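Gdp-l-fucose synthetase (Naegleria fowleri, PDB 6AQZ) probably catalyses the NADPH-dependent epimerisation and reduction that complete the synthesis of GDP-L-fucose, and is seen here with bound NADP. Local coordinates at residues Cys127-Asp135 with Lys145-Phe153; Glu258-Glu269 with Lys301-Phe309. All blocks are in the same frame, centred on the assembly; numbering follows the deposited sequence.

Contact 1 of 2, residues Cys127-Asp135 with Lys145-Phe153. With NAP (NADP nicotinamide-adenine-dinucleotide phosphate), chain G.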
loop_
_atom_site.group_PDB
_atom_site.type_symbol
_atom_site.label_atom_id
_atom_site.label_comp_id
_atom_site.label_asym_id
_atom_site.label_seq_id
_atom_site.Cartn_x
_atom_site.Cartn_y
_atom_site.Cartn_z
ATOM N N CYS A 127 12.198 9.702 0.662
ATOM C CA CYS A 127 11.862 10.448 1.860
ATOM C C CYS A 127 10.507 9.996 2.392
ATOM O O CYS A 127 9.520 10.011 1.656
ATOM C CB CYS A 127 11.885 11.948 1.538
ATOM S SG CYS A 127 11.926 12.951 2.955
ATOM N N LEU A 128 10.464 9.575 3.656
ATOM C CA LEU A 128 9.234 9.269 4.374
ATOM C C LEU A 128 8.903 10.435 5.307
ATOM O O LEU A 128 9.359 11.561 5.101
ATOM C CB LEU A 128 9.350 7.954 5.158
ATOM C CG LEU A 128 9.950 6.749 4.441
ATOM C CD1 LEU A 128 9.891 5.484 5.309
ATOM C CD2 LEU A 128 9.346 6.524 3.098
ATOM N N SER A 129 8.122 10.172 6.349
ATOM C CA SER A 129 7.703 11.217 7.273
ATOM C C SER A 129 7.258 10.567 8.577
ATOM O O SER A 129 6.766 9.428 8.576
ATOM C CB SER A 129 6.573 12.058 6.664
ATOM O OG SER A 129 5.382 11.941 7.404
ATOM N N THR A 130 7.469 11.275 9.700
ATOM C CA THR A 130 7.095 10.681 10.980
ATOM C C THR A 130 5.585 10.606 11.190
ATOM O O THR A 130 5.152 9.989 12.166
ATOM C CB THR A 130 7.717 11.412 12.176
ATOM O OG1 THR A 130 7.174 12.729 12.290
ATOM C CG2 THR A 130 9.218 11.480 12.056
ATOM N N CYS A 131 4.775 11.215 10.330
ATOM C CA CYS A 131 3.335 11.178 10.534
ATOM C C CYS A 131 2.675 9.974 9.857
ATOM O O CYS A 131 1.448 9.845 9.904
ATOM C CB CYS A 131 2.693 12.503 10.078
ATOM S SG CYS A 131 2.780 12.929 8.306
ATOM N N VAL A 132 3.465 9.056 9.291
ATOM C CA VAL A 132 2.936 7.841 8.681
ATOM C C VAL A 132 3.094 6.599 9.572
ATOM O O VAL A 132 2.710 5.494 9.164
ATOM C CB VAL A 132 3.612 7.604 7.319
ATOM C CG1 VAL A 132 3.659 8.929 6.522
ATOM C CG2 VAL A 132 5.008 6.988 7.491
ATOM N N PHE A 133 3.599 6.756 10.786
ATOM C CA PHE A 133 3.795 5.635 11.669
ATOM C C PHE A 133 2.453 5.185 12.241
ATOM O O PHE A 133 1.475 5.931 12.184
ATOM C CB PHE A 133 4.763 6.022 12.787
ATOM C CG PHE A 133 6.198 5.879 12.401
ATOM C CD1 PHE A 133 6.849 6.880 11.704
ATOM C CD2 PHE A 133 6.895 4.717 12.705
ATOM C CE1 PHE A 133 8.174 6.736 11.332
ATOM C CE2 PHE A 133 8.224 4.576 12.332
ATOM C CZ PHE A 133 8.861 5.580 11.644
ATOM N N PRO A 134 2.383 3.958 12.789
ATOM C CA PRO A 134 1.109 3.454 13.323
ATOM C C PRO A 134 0.522 4.371 14.376
ATOM O O PRO A 134 1.237 4.966 15.177
ATOM C CB PRO A 134 1.479 2.084 13.920
ATOM C CG PRO A 134 2.657 1.644 13.145
ATOM C CD PRO A 134 3.419 2.904 12.766
ATOM N N ASP A 135 -0.804 4.467 14.367
ATOM C CA ASP A 135 -1.490 5.298 15.343
ATOM C C ASP A 135 -1.367 4.727 16.752
ATOM O O ASP A 135 -1.119 5.472 17.703
ATOM C CB ASP A 135 -2.956 5.480 14.957
ATOM C CG ASP A 135 -3.638 6.513 15.816
ATOM O OD1 ASP A 135 -3.081 7.632 15.927
ATOM O OD2 ASP A 135 -4.713 6.218 16.375
ATOM N N LYS A 145 9.162 0.296 13.796
ATOM C CA LYS A 145 7.727 0.251 14.028
ATOM C C LYS A 145 6.889 0.753 12.852
ATOM O O LYS A 145 5.656 0.733 12.938
ATOM C CB LYS A 145 7.414 1.067 15.273
ATOM C CG LYS A 145 8.002 0.454 16.517
ATOM C CD LYS A 145 8.028 1.464 17.638
ATOM C CE LYS A 145 7.877 0.807 18.989
ATOM N NZ LYS A 145 7.939 1.854 20.028
ATOM N N LEU A 146 7.527 1.096 11.735
ATOM C CA LEU A 146 6.846 1.706 10.594
ATOM C C LEU A 146 5.584 0.950 10.139
ATOM O O LEU A 146 4.561 1.583 9.848
ATOM C CB LEU A 146 7.845 1.832 9.442
ATOM C CG LEU A 146 7.296 2.378 8.133
ATOM C CD1 LEU A 146 6.725 3.797 8.319
ATOM C CD2 LEU A 146 8.402 2.397 7.104
ATOM N N HIS A 147 5.626 -0.390 10.062
ATOM C CA HIS A 147 4.504 -1.150 9.492
ATOM C C HIS A 147 3.702 -1.905 10.541
ATOM O O HIS A 147 2.872 -2.750 10.188
ATOM C CB HIS A 147 5.005 -2.143 8.438
ATOM C CG HIS A 147 5.779 -1.507 7.329
ATOM N ND1 HIS A 147 5.177 -0.867 6.265
ATOM C CD2 HIS A 147 7.112 -1.423 7.110
ATOM C CE1 HIS A 147 6.105 -0.398 5.449
ATOM N NE2 HIS A 147 7.288 -0.716 5.940
ATOM N N GLU A 148 3.908 -1.616 11.820
ATOM C CA GLU A 148 3.291 -2.393 12.895
ATOM C C GLU A 148 1.905 -1.834 13.229
ATOM O O GLU A 148 1.614 -1.448 14.361
ATOM C CB GLU A 148 4.189 -2.382 14.124
ATOM C CG GLU A 148 5.565 -3.016 13.871
ATOM C CD GLU A 148 5.504 -4.471 13.417
ATOM O OE1 GLU A 148 4.669 -5.240 13.935
ATOM O OE2 GLU A 148 6.282 -4.834 12.508
ATOM N N GLY A 149 1.041 -1.779 12.218
ATOM C CA GLY A 149 -0.308 -1.315 12.433
ATOM C C GLY A 149 -0.705 -0.149 11.548
ATOM O O GLY A 149 0.128 0.511 10.920
ATOM N N PRO A 150 -2.005 0.126 11.489
ATOM C CA PRO A 150 -2.494 1.113 10.538
ATOM C C PRO A 150 -2.142 2.524 10.986
ATOM O O PRO A 150 -2.081 2.810 12.193
ATOM C CB PRO A 150 -4.015 0.889 10.546
ATOM C CG PRO A 150 -4.290 0.340 11.895
ATOM C CD PRO A 150 -3.090 -0.488 12.268
ATOM N N PRO A 151 -1.910 3.428 10.055
ATOM C CA PRO A 151 -1.641 4.825 10.442
ATOM C C PRO A 151 -2.899 5.541 10.905
ATOM O O PRO A 151 -3.991 4.965 10.878
ATOM C CB PRO A 151 -1.070 5.440 9.158
ATOM C CG PRO A 151 -1.761 4.662 8.060
ATOM C CD PRO A 151 -1.903 3.238 8.595
ATOM N N HIS A 152 -2.761 6.786 11.350
ATOM C CA HIS A 152 -3.938 7.546 11.730
ATOM C C HIS A 152 -4.853 7.736 10.528
ATOM O O HIS A 152 -4.409 7.811 9.382
ATOM C CB HIS A 152 -3.558 8.909 12.304
ATOM C CG HIS A 152 -4.713 9.640 12.915
ATOM N ND1 HIS A 152 -5.448 10.579 12.224
ATOM C CD2 HIS A 152 -5.271 9.560 14.147
ATOM C CE1 HIS A 152 -6.401 11.055 13.005
ATOM N NE2 HIS A 152 -6.316 10.452 14.177
ATOM N N PHE A 153 -6.150 7.826 10.816
ATOM C CA PHE A 153 -7.156 7.893 9.765
ATOM C C PHE A 153 -7.028 9.163 8.915
ATOM O O PHE A 153 -7.214 9.118 7.692
ATOM C CB PHE A 153 -8.536 7.802 10.421
ATOM C CG PHE A 153 -9.666 8.179 9.526
ATOM C CD1 PHE A 153 -10.154 7.273 8.594
ATOM C CD2 PHE A 153 -10.262 9.431 9.628
ATOM C CE1 PHE A 153 -11.210 7.612 7.767
ATOM C CE2 PHE A 153 -11.316 9.776 8.802
ATOM C CZ PHE A 153 -11.791 8.863 7.870
HETATM P PA NAP G . 7.552 20.896 -0.815
HETATM O O1A NAP G . 6.057 20.961 -0.895
HETATM O O2A NAP G . 8.356 22.004 -0.188
HETATM O O5B NAP G . 8.215 20.625 -2.304
HETATM C C5B NAP G . 7.761 19.388 -2.733
HETATM C C4B NAP G . 8.454 19.116 -4.096
HETATM O O4B NAP G . 7.756 18.087 -4.841
HETATM C C3B NAP G . 8.540 20.423 -4.984
HETATM O O3B NAP G . 9.754 20.444 -5.685
HETATM C C2B NAP G . 7.455 20.151 -6.036
HETATM O O2B NAP G . 7.730 20.647 -7.244
HETATM C C1B NAP G . 7.673 18.584 -6.171
HETATM N N9A NAP G . 6.559 17.939 -6.856
HETATM C C8A NAP G . 5.275 17.758 -6.384
HETATM N N7A NAP G . 4.471 17.113 -7.261
HETATM C C5A NAP G . 5.284 16.884 -8.359
HETATM C C6A NAP G . 5.028 16.267 -9.579
HETATM N N6A NAP G . 3.764 15.741 -9.849
HETATM N N1A NAP G . 6.000 16.130 -10.514
HETATM C C2A NAP G . 7.207 16.659 -10.156
HETATM N N3A NAP G . 7.600 17.291 -9.029
HETATM C C4A NAP G . 6.596 17.383 -8.126
HETATM O O3 NAP G . 7.710 19.477 0.048
HETATM P PN NAP G . 8.979 19.449 1.008
HETATM O O1N NAP G . 10.262 19.727 0.321
HETATM O O2N NAP G . 8.678 19.934 2.408
HETATM O O5D NAP G . 9.156 17.745 1.362
HETATM C C5D NAP G . 9.720 17.037 0.330
HETATM C C4D NAP G . 9.862 15.638 0.886
HETATM O O4D NAP G . 10.125 15.752 2.295
HETATM C C3D NAP G . 8.441 14.908 0.751
HETATM O O3D NAP G . 8.635 13.593 0.355
HETATM C C2D NAP G . 7.863 15.006 2.180
HETATM O O2D NAP G . 7.111 13.920 2.561
HETATM C C1D NAP G . 9.174 14.980 3.020
HETATM N N1N NAP G . 8.924 15.526 4.385
HETATM C C2N NAP G . 8.731 16.889 4.621
HETATM C C3N NAP G . 8.467 17.346 5.896
HETATM C C7N NAP G . 8.250 18.810 6.129
HETATM O O7N NAP G . 7.919 19.273 7.233
HETATM N N7N NAP G . 8.415 19.701 5.062
HETATM C C4N NAP G . 8.368 16.437 7.061
HETATM C C5N NAP G . 8.572 14.999 6.711
HETATM C C6N NAP G . 8.835 14.607 5.462
HETATM P P2B NAP G . 7.138 22.371 -7.591
HETATM O O1X NAP G . 8.026 23.127 -6.653
HETATM O O2X NAP G . 7.471 22.459 -9.082
HETATM O O3X NAP G . 5.693 22.230 -7.212
HETATM O O HOH W 1 -0.725 8.225 11.275
#
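Leu146 holds its CG anti to the backbone N (chi1 177°), and the turn at chi2 swings CD1 over the ring of Phe133, whose own CG lies anti to its carbonyl carbon. Leu146 CD1 sits 4.2 Å from the centroid of the Phe133 ring, almost on the ring normal: a CH-pi contact over the face. The same methyl, Leu146 CD1, also touches Val132 CG2 at 3.7 Å, while the other branch, CD2, touches Leu128 CD1 at 3.9 Å, the two leucines crossing at about a right angle. Phe133 is backed by Ile189 of strand 184-194, and helix 156-179 packs on Val132 and Leu146.

Beyond this apolar patch the grip passes to the backbone. Pro134 is wedged among carbonyls, its CD 3.1 Å from Lys145 O within the type I turn of residues 145-148. Asp135 N donates a nearly straight bond (170°, 3.0 Å) to Pro150 O, and a water donates to Cys131 O and, weakly, to Phe133 O. The Asp135 carboxylate reaches the edge of the His152 ring, Asp135 OD1 lying 3.4 Å from His152 CD2; His152 ND1 is hydrogen-bonded to Ser154 OG.

Leu128 O also approaches C6N of the nicotinamide ring at 3.1 Å. Chemically, then, Leu146 fills the apolar side, meeting Leu128 next to the cofactor and Phe133 farther out, while the Asp135-Pro150 peptide bond fixes the outer end.

Contact 2 of 2, residues Glu258-Glu269 with Lys301-Phe309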
loop_
_atom_site.group_PDB
_atom_site.type_symbol
_atom_site.label_atom_id
_atom_site.label_comp_id
_atom_site.label_asym_id
_atom_site.label_seq_id
_atom_site.Cartn_x
_atom_site.Cartn_y
_atom_site.Cartn_z
ATOM N N GLU A 258 17.060 -0.063 5.814
ATOM C CA GLU A 258 16.114 0.419 6.821
ATOM C C GLU A 258 16.086 1.944 6.809
ATOM O O GLU A 258 17.146 2.576 6.731
ATOM C CB GLU A 258 16.520 -0.043 8.221
ATOM C CG GLU A 258 16.724 -1.529 8.344
ATOM C CD GLU A 258 15.452 -2.313 8.084
ATOM O OE1 GLU A 258 14.348 -1.808 8.425
ATOM O OE2 GLU A 258 15.563 -3.426 7.516
ATOM N N PRO A 259 14.908 2.566 6.910
ATOM C CA PRO A 259 14.873 4.037 6.980
ATOM C C PRO A 259 15.602 4.508 8.219
ATOM O O PRO A 259 15.672 3.802 9.221
ATOM C CB PRO A 259 13.379 4.366 7.049
ATOM C CG PRO A 259 12.703 3.091 7.487
ATOM C CD PRO A 259 13.564 1.958 6.996
ATOM N N ILE A 260 16.197 5.692 8.134
ATOM C CA ILE A 260 16.865 6.311 9.276
ATOM C C ILE A 260 16.159 7.624 9.560
ATOM O O ILE A 260 15.956 8.435 8.652
ATOM C CB ILE A 260 18.372 6.520 9.029
ATOM C CG1 ILE A 260 19.020 7.188 10.234
ATOM C CG2 ILE A 260 18.652 7.346 7.773
ATOM C CD1 ILE A 260 20.555 7.293 10.112
ATOM N N MET A 261 15.762 7.823 10.811
ATOM C CA MET A 261 15.098 9.065 11.154
ATOM C C MET A 261 16.041 10.254 11.219
ATOM O O MET A 261 17.174 10.157 11.694
ATOM C CB MET A 261 14.341 8.912 12.444
ATOM C CG MET A 261 13.128 8.194 12.023
ATOM S SD MET A 261 11.753 8.679 12.967
ATOM C CE MET A 261 11.912 7.337 14.160
ATOM N N LEU A 262 15.554 11.380 10.714
ATOM C CA LEU A 262 16.253 12.658 10.805
ATOM C C LEU A 262 15.427 13.542 11.728
ATOM O O LEU A 262 14.393 14.078 11.322
ATOM C CB LEU A 262 16.403 13.280 9.427
ATOM C CG LEU A 262 16.979 12.439 8.278
ATOM C CD1 LEU A 262 17.211 13.316 7.026
ATOM C CD2 LEU A 262 18.245 11.719 8.689
ATOM N N CYS A 263 15.876 13.694 12.969
ATOM C CA CYS A 263 15.166 14.536 13.920
ATOM C C CYS A 263 16.142 14.971 15.002
ATOM O O CYS A 263 17.335 14.662 14.963
ATOM C CB CYS A 263 13.962 13.830 14.535
ATOM S SG CYS A 263 14.398 12.467 15.601
ATOM N N VAL A 264 15.630 15.742 15.948
ATOM C CA VAL A 264 16.420 16.236 17.043
ATOM C C VAL A 264 16.152 15.354 18.252
ATOM O O VAL A 264 15.208 14.569 18.278
ATOM C CB VAL A 264 16.105 17.715 17.345
ATOM C CG1 VAL A 264 16.328 18.564 16.109
ATOM C CG2 VAL A 264 14.677 17.840 17.818
ATOM N N SER A 265 16.992 15.486 19.274
ATOM C CA SER A 265 16.819 14.717 20.495
ATOM C C SER A 265 15.555 15.165 21.220
ATOM O O SER A 265 14.967 16.212 20.922
ATOM C CB SER A 265 18.027 14.881 21.413
ATOM O OG SER A 265 18.011 16.161 22.026
ATOM N N GLU A 266 15.135 14.356 22.190
ATOM C CA GLU A 266 13.972 14.728 22.983
ATOM C C GLU A 266 14.234 15.994 23.782
ATOM O O GLU A 266 13.310 16.783 24.001
ATOM C CB GLU A 266 13.552 13.582 23.902
ATOM C CG GLU A 266 12.237 13.821 24.644
ATOM C CD GLU A 266 11.703 12.555 25.311
ATOM O OE1 GLU A 266 12.083 11.440 24.874
ATOM O OE2 GLU A 266 10.908 12.672 26.270
ATOM N N GLU A 267 15.477 16.202 24.233
ATOM C CA GLU A 267 15.789 17.419 24.982
ATOM C C GLU A 267 15.567 18.677 24.149
ATOM O O GLU A 267 15.216 19.723 24.696
ATOM C CB GLU A 267 17.234 17.380 25.492
ATOM N N ASP A 268 15.710 18.588 22.831
ATOM C CA ASP A 268 15.612 19.753 21.963
ATOM C C ASP A 268 14.184 20.038 21.505
ATOM O O ASP A 268 13.985 20.895 20.642
ATOM C CB ASP A 268 16.543 19.598 20.755
ATOM C CG ASP A 268 18.017 19.694 21.136
ATOM O OD1 ASP A 268 18.330 20.361 22.140
ATOM O OD2 ASP A 268 18.860 19.106 20.424
ATOM N N GLU A 269 13.194 19.316 22.025
ATOM C CA GLU A 269 11.805 19.586 21.670
ATOM C C GLU A 269 11.365 20.944 22.233
ATOM O O GLU A 269 11.625 21.265 23.396
ATOM C CB GLU A 269 10.903 18.464 22.176
ATOM C CG GLU A 269 10.754 18.425 23.686
ATOM C CD GLU A 269 10.224 17.100 24.168
ATOM O OE1 GLU A 269 9.804 16.287 23.306
ATOM O OE2 GLU A 269 10.238 16.875 25.399
ATOM N N LYS A 301 2.717 15.272 23.410
ATOM C CA LYS A 301 4.009 14.779 22.942
ATOM C C LYS A 301 3.830 13.755 21.825
ATOM O O LYS A 301 2.913 12.931 21.857
ATOM C CB LYS A 301 4.827 14.165 24.106
ATOM C CG LYS A 301 5.658 15.178 24.912
ATOM C CD LYS A 301 6.220 14.605 26.221
ATOM C CE LYS A 301 7.343 13.597 25.995
ATOM N NZ LYS A 301 8.583 14.218 25.447
ATOM N N LYS A 302 4.720 13.818 20.834
ATOM C CA LYS A 302 4.736 12.899 19.700
ATOM C C LYS A 302 6.196 12.602 19.361
ATOM O O LYS A 302 6.669 12.839 18.252
ATOM C CB LYS A 302 3.995 13.479 18.497
ATOM N N THR A 303 6.921 12.058 20.341
ATOM C CA THR A 303 8.374 11.991 20.253
ATOM C C THR A 303 8.827 10.890 19.308
ATOM O O THR A 303 8.351 9.757 19.380
ATOM C CB THR A 303 8.993 11.767 21.637
ATOM O OG1 THR A 303 8.615 12.826 22.529
ATOM C CG2 THR A 303 10.529 11.689 21.542
ATOM N N SER A 304 9.716 11.244 18.388
ATOM C CA SER A 304 10.422 10.301 17.536
ATOM C C SER A 304 11.873 10.188 18.015
ATOM O O SER A 304 12.419 11.121 18.601
ATOM C CB SER A 304 10.323 10.725 16.068
ATOM O OG SER A 304 10.624 12.096 15.904
ATOM N N SER A 305 12.474 9.016 17.833
ATOM C CA SER A 305 13.822 8.735 18.327
ATOM C C SER A 305 14.885 9.041 17.280
ATOM O O SER A 305 14.750 8.649 16.119
ATOM C CB SER A 305 13.939 7.270 18.756
ATOM O OG SER A 305 15.299 6.869 18.860
ATOM N N ASN A 306 15.938 9.753 17.687
ATOM C CA ASN A 306 17.099 9.960 16.832
ATOM C C ASN A 306 18.271 9.062 17.214
ATOM O O ASN A 306 19.416 9.367 16.852
ATOM C CB ASN A 306 17.531 11.427 16.850
ATOM C CG ASN A 306 18.250 11.824 18.119
ATOM O OD1 ASN A 306 17.956 11.338 19.203
ATOM N ND2 ASN A 306 19.178 12.773 17.988
ATOM N N ALA A 307 18.001 7.955 17.922
ATOM C CA ALA A 307 19.072 7.099 18.419
ATOM C C ALA A 307 19.939 6.571 17.288
ATOM O O ALA A 307 21.157 6.438 17.449
ATOM C CB ALA A 307 18.494 5.938 19.232
ATOM N N LYS A 308 19.338 6.233 16.146
ATOM C CA LYS A 308 20.128 5.602 15.091
ATOM C C LYS A 308 21.157 6.576 14.501
ATOM O O LYS A 308 22.346 6.252 14.379
ATOM C CB LYS A 308 19.213 5.033 14.009
ATOM C CG LYS A 308 20.015 4.398 12.902
ATOM C CD LYS A 308 19.404 3.112 12.421
ATOM C CE LYS A 308 18.239 3.349 11.509
ATOM N NZ LYS A 308 17.791 2.089 10.881
ATOM N N PHE A 309 20.714 7.774 14.128
ATOM C CA PHE A 309 21.627 8.762 13.577
ATOM C C PHE A 309 22.645 9.204 14.621
ATOM O O PHE A 309 23.833 9.376 14.316
ATOM C CB PHE A 309 20.827 9.966 13.045
ATOM C CG PHE A 309 21.650 10.930 12.275
ATOM C CD1 PHE A 309 22.362 11.925 12.926
ATOM C CD2 PHE A 309 21.755 10.821 10.899
ATOM C CE1 PHE A 309 23.139 12.831 12.209
ATOM C CE2 PHE A 309 22.541 11.722 10.171
ATOM C CZ PHE A 309 23.234 12.727 10.832
#
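Strand 260-262, at the edge of the parallel part of the Rossmann-type sheet beside strand 184-194, is joined here to the residues that lead into helix 307-312. The helix end of the contact is apolar. Ile260 CD1 meets the edge of the Phe309 ring, 3.8 Å from CD2, and the two side chains cross at a slant; Leu262 CD2 reaches Phe309 CD2 obliquely at 4.2 Å. Trp249 and Phe316 stack edge-to-face with Phe309, so the phenyl group belongs to a small aromatic cluster against helix 240-253.

Alongside, the aliphatic part of Lys308 runs over Ile260. Its chain bends at chi2 and chi3, bringing Lys308 NZ to 3.2 Å from Pro259 O, above the carbonyl plane; the ammonium is held chiefly by Tyr254 OH and also donates to this carbonyl.

Midway, Cys263 SG packs against Asn306 CB at 3.5 Å. Met261 CE comes to 3.7 Å from Ser305 O, with SD near Ser304 CB. Just ahead of the helix, Ser305 OG accepts from Ala307 N in an ST turn.

The far end is ionic. Lys301 curls at chi3 and chi4, and its NZ bridges to Glu266 OE2 (2.9 Å), met from above the carboxylate plane, and more weakly to both oxygens of Glu269. Lys301 alone thus links the two acids, and Thr303 OG1, a further acceptor 3.2 Å from Lys301 NZ, steadies its ammonium. Such a joint, a sheet strand packed against a chain returning from the smaller C-terminal region, fits the two-lobed build of extended short-chain dehydrogenases.

Overall arrangement
Both segments of contact 1 precede those of contact 2 in the sequence, and the centres of the two contacts lie about 15 Å apart. Strand 184-194 stands between them in the sheet: it pairs with strand 123-127, from which the loop of contact 1 departs, and with strand 260-262 of contact 2. The two meet directly, Thr130 CG2 lying 3.9 Å from Met261 SD and Leu128 CD1 4.1 Å from Pro259 CB. Contact 1 carries residues of the NADP pocket, whereas contact 2 brings the later part of the chain back to the sheet, its Leu262 side chain about 8 Å from NADP. The cofactor-side loop is thus packed against the junction with the C-terminal region.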